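Local structure of methyltransferase (Geobacter sulfurreducens PCA, 3C3P) at residues V61-G66 against D128-D133; V84-P89 against V110-G115; G119-Q124 against E144-C149; L155-N160 against V203-R208. The protein probably transfers methyl groups from S-adenosyl-L-methionine to oxygen atoms of an acceptor that is not identified here. All coordinates share one frame; numbering follows the deposited sequence. Where two conformers were deposited one is given.

Overall arrangement
Followed from the N terminus, the chain lays down strand 59-63 in the interior of a mixed sheet, and contact 1 closes the long loop back to it when strand 127-133 arrives alongside. Nested inside that loop is contact 2, the pairing of strands 83-88 and 110-114 on the sheet's outer flank. Contact 3 crosses contact 1, since segment 144-149 follows strand 127-133 while segment 119-124 precedes it; it joins the segments that follow on from helices 117-121 and 139-146, against V61 and L130. Contact 4 opens only after contact 1 has closed, and adds the antiparallel strand 203-208 to strand 154-159, on the other side of the chain's centre from contact 2.

Contact 1 (V61-G66 against D128-D133); sequences VVPGDG and DILFMD
V62 and F131 meet on one face of two neighbouring parallel strands, while V61, P63 and L130 gather on the other. The valine presents CG1 obliquely to the phenylalanine ring, 3.8 Å from F131 CD2. That ring extends with CG anti to its backbone nitrogen (chi1 180°), and its face of the sheet is packed by helix 69-75, where both residues touch A70, and by L48 of helix 42-55. On the reverse face L130 reaches across the gap between strands with a single methyl, CD1, which rests 3.6 Å from V61 O. The same methyl lies 3.9 Å from P63 CG, the proline and leucine side chains crossing at about a right angle.

Two nearly straight backbone bonds hold the strands in register: V61 N to I129 O at 2.9 Å, and F131 N back to V61 O. The ladder goes no further: P63 has no N-H to give, and the strands spread apart beyond it. Its CD abuts F131 O at 3.0 Å, and this buried carbonyl has no hydrogen-bond partner at all. With a glycine in place of the proline, the ring's packing against L130 CD1 would be lost, and a gap would probably open there, with the backbone freer to turn.

Beyond the proline the chain turns into G64, D65 and G66, with D65 OD1 and OD2 bound by A70 N and S71 OG of the next helix. A central strand running into a glycine-rich loop and then a helix is characteristic of the first conserved motif of the Rossmann-like class I methyltransferases, where relatives bind S-adenosyl-L-methionine.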
loop_
_atom_site.group_PDB
_atom_site.type_symbol
_atom_site.label_atom_id
_atom_site.label_comp_id
_atom_site.label_asym_id
_atom_site.label_seq_id
_atom_site.Cartn_x
_atom_site.Cartn_y
_atom_site.Cartn_z
ATOM N N VAL A 61 -2.129 -3.048 16.585
ATOM C CA VAL A 61 -2.909 -2.352 17.603
ATOM C C VAL A 61 -3.925 -1.388 16.944
ATOM O O VAL A 61 -3.605 -0.573 16.072
ATOM C CB VAL A 61 -1.971 -1.668 18.634
ATOM C CG1 VAL A 61 -2.777 -0.884 19.701
ATOM C CG2 VAL A 61 -1.051 -2.751 19.279
ATOM N N VAL A 62 -5.178 -1.571 17.362
ATOM C CA VAL A 62 -6.319 -0.825 16.860
ATOM C C VAL A 62 -7.035 -0.103 18.000
ATOM O O VAL A 62 -7.899 -0.683 18.651
ATOM C CB VAL A 62 -7.314 -1.791 16.183
ATOM C CG1 VAL A 62 -8.421 -1.028 15.507
ATOM C CG2 VAL A 62 -6.569 -2.690 15.184
ATOM N N PRO A 63 -6.641 1.151 18.282
ATOM C CA PRO A 63 -7.285 1.911 19.347
ATOM C C PRO A 63 -8.526 2.602 18.847
ATOM O O PRO A 63 -8.433 3.651 18.229
ATOM C CB PRO A 63 -6.227 2.953 19.754
ATOM C CG PRO A 63 -5.098 2.828 18.780
ATOM C CD PRO A 63 -5.467 1.839 17.720
ATOM N N GLY A 64 -9.668 2.004 19.171
ATOM C CA GLY A 64 -10.991 2.467 18.749
ATOM C C GLY A 64 -11.353 1.720 17.471
ATOM O O GLY A 64 -10.639 1.772 16.482
ATOM N N ASP A 65 -12.464 1.002 17.486
ATOM C CA ASP A 65 -12.836 0.248 16.302
ATOM C C ASP A 65 -14.316 -0.118 16.280
ATOM O O ASP A 65 -14.774 -1.082 16.920
ATOM C CB ASP A 65 -11.940 -1.001 16.209
ATOM C CG ASP A 65 -12.048 -1.714 14.882
ATOM O OD1 ASP A 65 -12.539 -1.111 13.908
ATOM O OD2 ASP A 65 -11.599 -2.880 14.792
ATOM N N GLY A 66 -15.047 0.705 15.530
ATOM C CA GLY A 66 -16.467 0.537 15.317
ATOM C C GLY A 66 -16.760 -0.842 14.745
ATOM O O GLY A 66 -16.313 -1.207 13.639
ATOM N N ASP A 128 3.840 -3.278 15.389
ATOM C CA ASP A 128 4.227 -3.369 13.954
ATOM C C ASP A 128 3.303 -2.558 13.086
ATOM O O ASP A 128 3.729 -1.988 12.087
ATOM C CB ASP A 128 4.292 -4.828 13.496
ATOM C CG ASP A 128 5.379 -5.594 14.221
ATOM O OD1 ASP A 128 6.521 -5.081 14.261
ATOM O OD2 ASP A 128 5.097 -6.685 14.760
ATOM N N ILE A 129 2.024 -2.562 13.443
ATOM C CA ILE A 129 1.021 -1.774 12.732
ATOM C C ILE A 129 0.138 -1.086 13.737
ATOM O O ILE A 129 -0.426 -1.708 14.616
ATOM C CB ILE A 129 0.096 -2.570 11.772
ATOM C CG1 ILE A 129 0.881 -3.214 10.648
ATOM C CG2 ILE A 129 -0.962 -1.641 11.184
ATOM C CD1 ILE A 129 0.030 -3.925 9.649
ATOM N N LEU A 130 0.079 0.221 13.621
ATOM C CA LEU A 130 -0.768 1.042 14.474
ATOM C C LEU A 130 -1.839 1.669 13.584
ATOM O O LEU A 130 -1.556 2.476 12.662
ATOM C CB LEU A 130 0.032 2.104 15.231
ATOM C CG LEU A 130 -0.854 3.019 16.097
ATOM C CD1 LEU A 130 -1.562 2.201 17.184
ATOM C CD2 LEU A 130 -0.088 4.192 16.720
ATOM N N PHE A 131 -3.073 1.250 13.845
ATOM C CA PHE A 131 -4.229 1.731 13.097
ATOM C C PHE A 131 -4.789 2.955 13.788
ATOM O O PHE A 131 -4.863 3.008 15.021
ATOM C CB PHE A 131 -5.308 0.659 12.969
ATOM C CG PHE A 131 -6.529 1.111 12.208
ATOM C CD1 PHE A 131 -6.577 1.011 10.819
ATOM C CD2 PHE A 131 -7.622 1.632 12.871
ATOM C CE1 PHE A 131 -7.717 1.406 10.115
ATOM C CE2 PHE A 131 -8.767 2.044 12.160
ATOM C CZ PHE A 131 -8.798 1.926 10.793
HETATM N N MSE A 132 -5.176 3.930 12.980
HETATM C CA MSE A 132 -5.685 5.156 13.515
HETATM C C MSE A 132 -6.811 5.791 12.689
HETATM O O MSE A 132 -6.809 5.712 11.470
HETATM C CB MSE A 132 -4.495 6.091 13.473
HETATM C CG MSE A 132 -4.436 6.921 14.602
HETATM SE SE MSE A 132 -3.214 8.319 14.194
HETATM C CE MSE A 132 -1.576 7.262 13.886
ATOM N N ASP A 133 -7.775 6.392 13.384
ATOM C CA ASP A 133 -8.902 7.125 12.751
ATOM C C ASP A 133 -8.735 8.641 12.998
ATOM O O ASP A 133 -8.850 9.142 14.114
ATOM C CB ASP A 133 -10.256 6.621 13.249
ATOM C CG ASP A 133 -11.440 7.257 12.508
ATOM O OD1 ASP A 133 -11.265 8.275 11.787
ATOM O OD2 ASP A 133 -12.568 6.739 12.670
#

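Contact 2 (V84-P89 against V110-G115); sequences VVMIDP and VELQVG. With EDO (1,2-ethanediol), chain I.
V84 to D88 pair in parallel with V110 to V114, and backbone hydrogen bonds form the first kind of interaction. E111 N gives to V84 O, M86 N to E111 O, Q113 N to M86 O and D88 N to Q113 O, the donors lying almost in line with each carbonyl. The closing bond, G115 N to D88 O at 3.0 Å, differs: its donor stands 57° out of the carbonyl plane.

Apolar contacts come second. L112 CD2 touches M86 CB at 3.7 Å, the two side chains crossing obliquely, with V84 and V110 paired on the same face. On the other face methyl groups rest against oxygens: V85 CG2 by E111 OE1, the side chains side by side, and I87 CG2 3.7 Å from G115 O.

Polar contacts centre on D88. Its OD1 accepts a 2.7 Å hydrogen bond from O2 of a 1,2-ethanediol, probably from the crystallisation liquor, and another from D65 N; OD2 receives D90 N and N93 ND2. A leucine here would probably leave these amide donors without their carboxylate mate, and the D65 loop and the start of helix 91-104 less firmly held to the strand end.

Strand 83-88, helix 91-104 and strand 110-114 make a beta-alpha-beta unit, and an acid ending such a second strand is typical of class I methyltransferases, where in relatives it binds the cofactor's ribose hydroxyls.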
loop_
_atom_site.group_PDB
_atom_site.type_symbol
_atom_site.label_atom_id
_atom_site.label_comp_id
_atom_site.label_asym_id
_atom_site.label_seq_id
_atom_site.Cartn_x
_atom_site.Cartn_y
_atom_site.Cartn_z
ATOM N N VAL A 84 -3.658 -9.185 17.189
ATOM C CA VAL A 84 -4.348 -7.922 16.965
ATOM C C VAL A 84 -4.920 -7.588 18.345
ATOM O O VAL A 84 -5.549 -8.432 19.018
ATOM C CB VAL A 84 -5.513 -7.934 15.957
ATOM C CG1 VAL A 84 -6.173 -6.565 15.949
ATOM C CG2 VAL A 84 -5.063 -8.319 14.553
ATOM N N VAL A 85 -4.615 -6.386 18.792
ATOM C CA VAL A 85 -5.092 -5.868 20.065
ATOM C C VAL A 85 -6.033 -4.716 19.745
ATOM O O VAL A 85 -5.642 -3.672 19.211
ATOM C CB VAL A 85 -3.960 -5.362 20.974
ATOM C CG1 VAL A 85 -4.546 -4.831 22.288
ATOM C CG2 VAL A 85 -2.928 -6.463 21.241
HETATM N N MSE A 86 -7.287 -4.945 20.072
HETATM C CA MSE A 86 -8.354 -3.992 19.840
HETATM C C MSE A 86 -8.913 -3.483 21.155
HETATM O O MSE A 86 -9.232 -4.260 22.068
HETATM C CB MSE A 86 -9.420 -4.696 18.998
HETATM C CG MSE A 86 -10.705 -3.946 18.588
HETATM SE SE MSE A 86 -12.006 -3.472 19.966
HETATM C CE MSE A 86 -13.596 -3.435 18.815
ATOM N N ILE A 87 -8.969 -2.155 21.236
ATOM C CA ILE A 87 -9.488 -1.435 22.406
ATOM C C ILE A 87 -10.589 -0.459 21.972
ATOM O O ILE A 87 -10.459 0.276 21.002
ATOM C CB ILE A 87 -8.399 -0.645 23.204
ATOM C CG1 ILE A 87 -7.179 -1.495 23.553
ATOM C CG2 ILE A 87 -8.969 -0.032 24.484
ATOM C CD1 ILE A 87 -6.138 -1.515 22.463
ATOM N N ASP A 88 -11.698 -0.496 22.691
ATOM C CA ASP A 88 -12.821 0.389 22.386
ATOM C C ASP A 88 -13.629 0.719 23.654
ATOM O O ASP A 88 -13.872 -0.147 24.511
ATOM C CB ASP A 88 -13.694 -0.221 21.274
ATOM C CG ASP A 88 -14.692 0.780 20.687
ATOM O OD1 ASP A 88 -14.355 1.324 19.606
ATOM O OD2 ASP A 88 -15.739 1.095 21.314
ATOM N N PRO A 89 -14.052 1.982 23.783
ATOM C CA PRO A 89 -14.779 2.283 25.009
ATOM C C PRO A 89 -16.174 1.696 25.051
ATOM O O PRO A 89 -16.738 1.505 26.133
ATOM C CB PRO A 89 -14.835 3.822 25.010
ATOM C CG PRO A 89 -14.599 4.236 23.639
ATOM C CD PRO A 89 -13.731 3.190 23.011
ATOM N N VAL A 110 -6.746 -12.591 18.479
ATOM C CA VAL A 110 -7.256 -11.235 18.734
ATOM C C VAL A 110 -7.580 -11.054 20.214
ATOM O O VAL A 110 -8.280 -11.879 20.852
ATOM C CB VAL A 110 -8.516 -10.883 17.911
ATOM C CG1 VAL A 110 -8.970 -9.447 18.210
ATOM C CG2 VAL A 110 -8.249 -11.026 16.429
ATOM N N GLU A 111 -7.007 -9.990 20.754
ATOM C CA GLU A 111 -7.206 -9.583 22.147
ATOM C C GLU A 111 -8.121 -8.375 22.116
ATOM O O GLU A 111 -7.780 -7.346 21.529
ATOM C CB GLU A 111 -5.883 -9.225 22.839
ATOM C CG GLU A 111 -6.108 -8.683 24.264
ATOM C CD GLU A 111 -4.872 -8.089 24.932
ATOM O OE1 GLU A 111 -3.713 -8.342 24.504
ATOM O OE2 GLU A 111 -5.082 -7.353 25.919
ATOM N N LEU A 112 -9.282 -8.498 22.738
ATOM C CA LEU A 112 -10.273 -7.416 22.751
ATOM C C LEU A 112 -10.479 -6.833 24.139
ATOM O O LEU A 112 -10.683 -7.570 25.113
ATOM C CB LEU A 112 -11.617 -7.954 22.252
ATOM C CG LEU A 112 -11.635 -8.685 20.907
ATOM C CD1 LEU A 112 -12.971 -9.368 20.638
ATOM C CD2 LEU A 112 -11.327 -7.718 19.828
ATOM N N GLN A 113 -10.464 -5.511 24.215
ATOM C CA GLN A 113 -10.637 -4.814 25.499
ATOM C C GLN A 113 -11.586 -3.639 25.442
ATOM O O GLN A 113 -11.597 -2.870 24.494
ATOM C CB GLN A 113 -9.302 -4.237 26.003
ATOM C CG GLN A 113 -8.113 -5.156 25.980
ATOM C CD GLN A 113 -7.032 -4.655 26.898
ATOM O OE1 GLN A 113 -7.320 -4.175 28.005
ATOM N NE2 GLN A 113 -5.777 -4.809 26.487
ATOM N N VAL A 114 -12.374 -3.525 26.503
ATOM C CA VAL A 114 -13.310 -2.434 26.696
ATOM C C VAL A 114 -12.535 -1.477 27.581
ATOM O O VAL A 114 -12.093 -1.851 28.662
ATOM C CB VAL A 114 -14.641 -2.891 27.374
ATOM C CG1 VAL A 114 -15.468 -1.691 27.850
ATOM C CG2 VAL A 114 -15.448 -3.794 26.438
ATOM N N GLY A 115 -12.323 -0.259 27.099
ATOM C CA GLY A 115 -11.580 0.749 27.865
ATOM C C GLY A 115 -11.119 1.942 27.052
ATOM O O GLY A 115 -11.575 2.159 25.934
HETATM C C1 EDO I . -13.635 4.893 18.320
HETATM O O1 EDO I . -12.703 5.403 19.278
HETATM C C2 EDO I . -14.892 4.461 19.067
HETATM O O2 EDO I . -15.546 3.390 18.379
#

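Contact 3 (G119-Q124 against E144-C149); sequences GIAAGQ and ERMNRC
The flat peptide group joining A121 to A122 carries the end of the M146 side chain, a selenomethionine, over one of its faces. Both SE and CE stand on that same side, CE 3.5 Å from A121 O and SE 3.7 Å from A122 N, so this face of the peptide meets a selenium and a methyl. M146 reaches this position by bending at chi2 (-61°) and chi3 (-57°), which curls the chain and also brings CE to A121 CB at 3.8 Å. A second flat group, the R148 guanidinium, has R145 O above one face near its rim, without the geometry of a hydrogen bond.

Both segments run on from helices, 117-121 and 139-146, on one side of the Rossmann-like sheet: the first leads towards strand 127-133, and the second belongs to the crossover from that strand to strand 154-159. A121 packs on V61 and M146 on L130 of the sheet.

Nearer the C-terminal ends, C149 wedges its side chain against a type I turn, A121 to Q124, closed by Q124 N to A121 O. C149 SG faces two carbonyl oxygens at once, 3.3 Å from A122 O and 3.4 Å from Q124 O, while C149 CB lies just as close to Q124 O. No hydrogen bond links the segments; a tight bond of 2.7 Å from C149 N to M146 O closes the 3-10 turn that presents the cysteine.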
loop_
_atom_site.group_PDB
_atom_site.type_symbol
_atom_site.label_atom_id
_atom_site.label_comp_id
_atom_site.label_asym_id
_atom_site.label_seq_id
_atom_site.Cartn_x
_atom_site.Cartn_y
_atom_site.Cartn_z
ATOM N N GLY A 119 -5.008 5.001 26.314
ATOM C CA GLY A 119 -4.554 4.675 27.668
ATOM C C GLY A 119 -4.035 3.246 27.716
ATOM O O GLY A 119 -2.963 2.970 28.254
ATOM N N ILE A 120 -4.796 2.344 27.110
ATOM C CA ILE A 120 -4.449 0.924 27.066
ATOM C C ILE A 120 -3.387 0.616 25.999
ATOM O O ILE A 120 -2.459 -0.168 26.233
ATOM C CB ILE A 120 -5.723 0.056 26.872
ATOM C CG1 ILE A 120 -6.594 0.174 28.137
ATOM C CG2 ILE A 120 -5.348 -1.382 26.573
ATOM C CD1 ILE A 120 -7.892 -0.572 28.080
ATOM N N ALA A 121 -3.515 1.265 24.847
ATOM C CA ALA A 121 -2.587 1.047 23.729
ATOM C C ALA A 121 -1.165 1.429 24.136
ATOM O O ALA A 121 -0.170 0.781 23.769
ATOM C CB ALA A 121 -3.026 1.852 22.494
ATOM N N ALA A 122 -1.099 2.472 24.946
ATOM C CA ALA A 122 0.182 2.990 25.416
ATOM C C ALA A 122 0.993 1.962 26.215
ATOM O O ALA A 122 2.194 2.136 26.405
ATOM C CB ALA A 122 -0.026 4.261 26.245
ATOM N N GLY A 123 0.345 0.895 26.669
ATOM C CA GLY A 123 1.012 -0.149 27.455
ATOM C C GLY A 123 1.591 -1.254 26.588
ATOM O O GLY A 123 2.218 -2.203 27.063
ATOM N N GLN A 124 1.357 -1.119 25.292
ATOM C CA GLN A 124 1.851 -2.086 24.296
ATOM C C GLN A 124 3.275 -1.749 23.883
ATOM O O GLN A 124 3.719 -0.616 24.000
ATOM C CB GLN A 124 0.913 -2.135 23.086
ATOM C CG GLN A 124 -0.466 -2.667 23.433
ATOM C CD GLN A 124 -0.478 -4.161 23.682
ATOM O OE1 GLN A 124 0.077 -4.942 22.904
ATOM N NE2 GLN A 124 -1.181 -4.577 24.725
ATOM N N GLU A 144 2.855 11.315 19.614
ATOM C CA GLU A 144 3.741 11.819 20.674
ATOM C C GLU A 144 3.688 10.844 21.826
ATOM O O GLU A 144 4.679 10.631 22.519
ATOM C CB GLU A 144 3.358 13.227 21.149
ATOM C CG GLU A 144 4.336 13.848 22.184
ATOM N N ARG A 145 2.534 10.215 21.987
ATOM C CA ARG A 145 2.304 9.242 23.067
ATOM C C ARG A 145 2.722 7.820 22.725
ATOM O O ARG A 145 3.267 7.100 23.564
ATOM C CB ARG A 145 0.815 9.188 23.434
HETATM N N MSE A 146 2.473 7.452 21.471
HETATM C CA MSE A 146 2.702 6.082 20.949
HETATM C C MSE A 146 4.019 5.767 20.226
HETATM O O MSE A 146 4.376 4.592 20.083
HETATM C CB MSE A 146 1.567 5.733 19.954
HETATM C CG MSE A 146 0.135 5.759 20.525
HETATM SE SE MSE A 146 -0.165 4.486 21.961
HETATM C CE MSE A 146 0.317 2.856 21.010
ATOM N N ASN A 147 4.734 6.782 19.760
ATOM C CA ASN A 147 5.958 6.499 19.004
ATOM C C ASN A 147 6.902 5.558 19.763
ATOM O O ASN A 147 7.605 4.739 19.155
ATOM C CB ASN A 147 6.709 7.765 18.605
ATOM C CG ASN A 147 7.680 7.506 17.494
ATOM O OD1 ASN A 147 7.356 6.816 16.534
ATOM N ND2 ASN A 147 8.854 8.080 17.587
ATOM N N ARG A 148 6.876 5.677 21.090
ATOM C CA ARG A 148 7.729 4.880 22.000
ATOM C C ARG A 148 7.338 3.407 22.042
ATOM O O ARG A 148 8.114 2.544 22.469
ATOM C CB ARG A 148 7.613 5.376 23.444
ATOM C CG ARG A 148 8.037 6.803 23.691
ATOM C CD ARG A 148 7.991 7.110 25.173
ATOM N NE ARG A 148 6.639 7.020 25.718
ATOM C CZ ARG A 148 5.764 8.027 25.752
ATOM N NH1 ARG A 148 6.087 9.222 25.265
ATOM N NH2 ARG A 148 4.552 7.833 26.271
ATOM N N CYS A 149 6.115 3.163 21.599
ATOM C CA CYS A 149 5.487 1.833 21.604
ATOM C C CYS A 149 5.666 1.119 20.292
ATOM O O CYS A 149 5.371 -0.071 20.159
ATOM C CB CYS A 149 3.993 1.974 21.906
ATOM S SG CYS A 149 3.646 2.779 23.510
#

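Contact 4 (L155-N160 against V203-R208); sequences LLIAVN and VLLGYR. With EDO (1,2-ethanediol), chain K.
I157 sets CG2 anti to its backbone nitrogen and CG1 anti to its carbonyl carbon (chi1 -54°), and this split lets it meet two residues of the opposing strand at once. CG2 touches V203 CG1 at 3.7 Å, the valine having turned that methyl anti to its own nitrogen (chi1 -179°). The other branch, CG1, lies 4.0 Å from L205 CD2. In both pairs the side chains run side by side and point the same way, out of the face that also carries L155 and Y207. On that face the second subunit, another copy of this protein, packs its I54 against L155 and its L50 against L205. L155, L205 and Y207, the last against R53 of the second subunit, thus lie at the contact between subunits.

The strands are antiparallel, with four backbone bonds in two hydrogen-bonded pairs. A158 and L204 exchange bonds with each N-H in the plane of its acceptor carbonyl, L204 N to A158 O being 2.8 Å. L156 and G206 do likewise, but their donors tilt out of plane, by 23° for G206 N. Strand 203-208 is the reversed strand inserted beside 154-159, giving the strand order 3-2-1-4-5-7-6 that marks the class I methyltransferase fold.

The other face bears L156, A158 and L204 beneath helix 181-186, whose F182 touches both leucines. A158 CB meets L204 CB at 4.0 Å, and L156 CB lies 3.6 Å from G206 O. Past the strand, N160 ND2 is hydrogen-bonded to D133 OD1, and N160 O accepts a 3.0 Å hydrogen bond from O2 of a 1,2-ethanediol.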
loop_
_atom_site.group_PDB
_atom_site.type_symbol
_atom_site.label_atom_id
_atom_site.label_comp_id
_atom_site.label_asym_id
_atom_site.label_seq_id
_atom_site.Cartn_x
_atom_site.Cartn_y
_atom_site.Cartn_z
ATOM N N LEU A 155 4.516 0.488 10.773
ATOM C CA LEU A 155 3.687 1.169 9.815
ATOM C C LEU A 155 2.447 1.730 10.471
ATOM O O LEU A 155 1.709 1.021 11.161
ATOM C CB LEU A 155 3.213 0.182 8.735
ATOM C CG LEU A 155 2.283 0.705 7.636
ATOM C CD1 LEU A 155 2.948 1.699 6.684
ATOM C CD2 LEU A 155 1.683 -0.508 6.861
ATOM N N LEU A 156 2.257 3.015 10.220
ATOM C CA LEU A 156 1.109 3.753 10.707
ATOM C C LEU A 156 0.110 3.785 9.568
ATOM O O LEU A 156 0.468 4.069 8.422
ATOM C CB LEU A 156 1.494 5.188 11.091
ATOM C CG LEU A 156 0.417 6.064 11.713
ATOM C CD1 LEU A 156 0.098 5.562 13.117
ATOM C CD2 LEU A 156 0.905 7.493 11.748
ATOM N N ILE A 157 -1.132 3.468 9.893
ATOM C CA ILE A 157 -2.265 3.477 8.925
ATOM C C ILE A 157 -3.360 4.340 9.566
ATOM O O ILE A 157 -3.971 3.964 10.581
ATOM C CB ILE A 157 -2.815 2.089 8.555
ATOM C CG1 ILE A 157 -1.694 1.167 8.046
ATOM C CG2 ILE A 157 -3.940 2.248 7.505
ATOM C CD1 ILE A 157 -2.133 -0.258 7.743
ATOM N N ALA A 158 -3.574 5.504 8.977
ATOM C CA ALA A 158 -4.551 6.501 9.463
ATOM C C ALA A 158 -5.632 6.716 8.432
ATOM O O ALA A 158 -5.375 7.179 7.313
ATOM C CB ALA A 158 -3.849 7.821 9.810
ATOM N N VAL A 159 -6.853 6.363 8.811
ATOM C CA VAL A 159 -7.981 6.487 7.902
ATOM C C VAL A 159 -8.657 7.838 8.065
ATOM O O VAL A 159 -8.354 8.611 8.994
ATOM C CB VAL A 159 -8.997 5.320 8.038
ATOM C CG1 VAL A 159 -8.316 3.976 7.629
ATOM C CG2 VAL A 159 -9.647 5.256 9.446
ATOM N N ASN A 160 -9.578 8.091 7.152
ATOM C CA ASN A 160 -10.347 9.365 7.112
ATOM C C ASN A 160 -9.396 10.552 7.083
ATOM O O ASN A 160 -9.621 11.594 7.700
ATOM C CB ASN A 160 -11.321 9.463 8.284
ATOM C CG ASN A 160 -12.295 8.320 8.301
ATOM O OD1 ASN A 160 -12.708 7.842 7.253
ATOM N ND2 ASN A 160 -12.652 7.856 9.493
ATOM N N VAL A 203 -6.311 7.485 2.898
ATOM C CA VAL A 203 -5.544 6.692 3.849
ATOM C C VAL A 203 -4.092 7.182 3.911
ATOM O O VAL A 203 -3.368 7.152 2.930
ATOM C CB VAL A 203 -5.573 5.164 3.500
ATOM C CG1 VAL A 203 -4.773 4.358 4.559
ATOM C CG2 VAL A 203 -7.030 4.633 3.394
ATOM N N LEU A 204 -3.702 7.650 5.090
ATOM C CA LEU A 204 -2.353 8.136 5.327
ATOM C C LEU A 204 -1.507 6.963 5.800
ATOM O O LEU A 204 -1.865 6.248 6.741
ATOM C CB LEU A 204 -2.358 9.261 6.364
ATOM C CG LEU A 204 -1.090 9.924 6.892
ATOM C CD1 LEU A 204 -0.246 10.579 5.806
ATOM C CD2 LEU A 204 -1.492 11.001 7.927
ATOM N N LEU A 205 -0.383 6.773 5.123
ATOM C CA LEU A 205 0.541 5.698 5.456
ATOM C C LEU A 205 1.870 6.303 5.849
ATOM O O LEU A 205 2.425 7.164 5.138
ATOM C CB LEU A 205 0.728 4.764 4.251
ATOM C CG LEU A 205 -0.518 4.110 3.644
ATOM C CD1 LEU A 205 -0.201 3.335 2.328
ATOM C CD2 LEU A 205 -1.155 3.200 4.668
ATOM N N GLY A 206 2.355 5.862 7.001
ATOM C CA GLY A 206 3.659 6.301 7.530
ATOM C C GLY A 206 4.540 5.136 7.926
ATOM O O GLY A 206 4.221 4.373 8.844
ATOM N N TYR A 207 5.658 5.005 7.227
ATOM C CA TYR A 207 6.635 3.959 7.503
ATOM C C TYR A 207 7.728 4.543 8.375
ATOM O O TYR A 207 8.338 5.542 8.026
ATOM C CB TYR A 207 7.233 3.437 6.204
ATOM C CG TYR A 207 8.297 2.389 6.345
ATOM C CD1 TYR A 207 7.945 1.045 6.457
ATOM C CD2 TYR A 207 9.641 2.717 6.352
ATOM C CE1 TYR A 207 8.904 0.075 6.594
ATOM C CE2 TYR A 207 10.591 1.764 6.478
ATOM C CZ TYR A 207 10.216 0.433 6.581
ATOM O OH TYR A 207 11.174 -0.527 6.694
ATOM N N ARG A 208 7.990 3.887 9.492
ATOM C CA ARG A 208 8.985 4.373 10.418
ATOM C C ARG A 208 10.354 3.946 9.949
ATOM O O ARG A 208 10.690 2.777 9.928
ATOM C CB ARG A 208 8.678 3.894 11.829
ATOM C CG ARG A 208 9.274 4.809 12.822
ATOM C CD ARG A 208 8.674 4.656 14.144
ATOM N NE ARG A 208 9.304 3.568 14.830
ATOM C CZ ARG A 208 10.218 3.690 15.781
ATOM N NH1 ARG A 208 10.568 4.853 16.278
ATOM N NH2 ARG A 208 10.726 2.603 16.294
HETATM C C1 EDO K . -11.121 14.545 9.071
HETATM O O1 EDO K . -10.796 13.166 9.293
HETATM C C2 EDO K . -10.735 15.046 7.676
HETATM O O2 EDO K . -9.458 14.522 7.307
#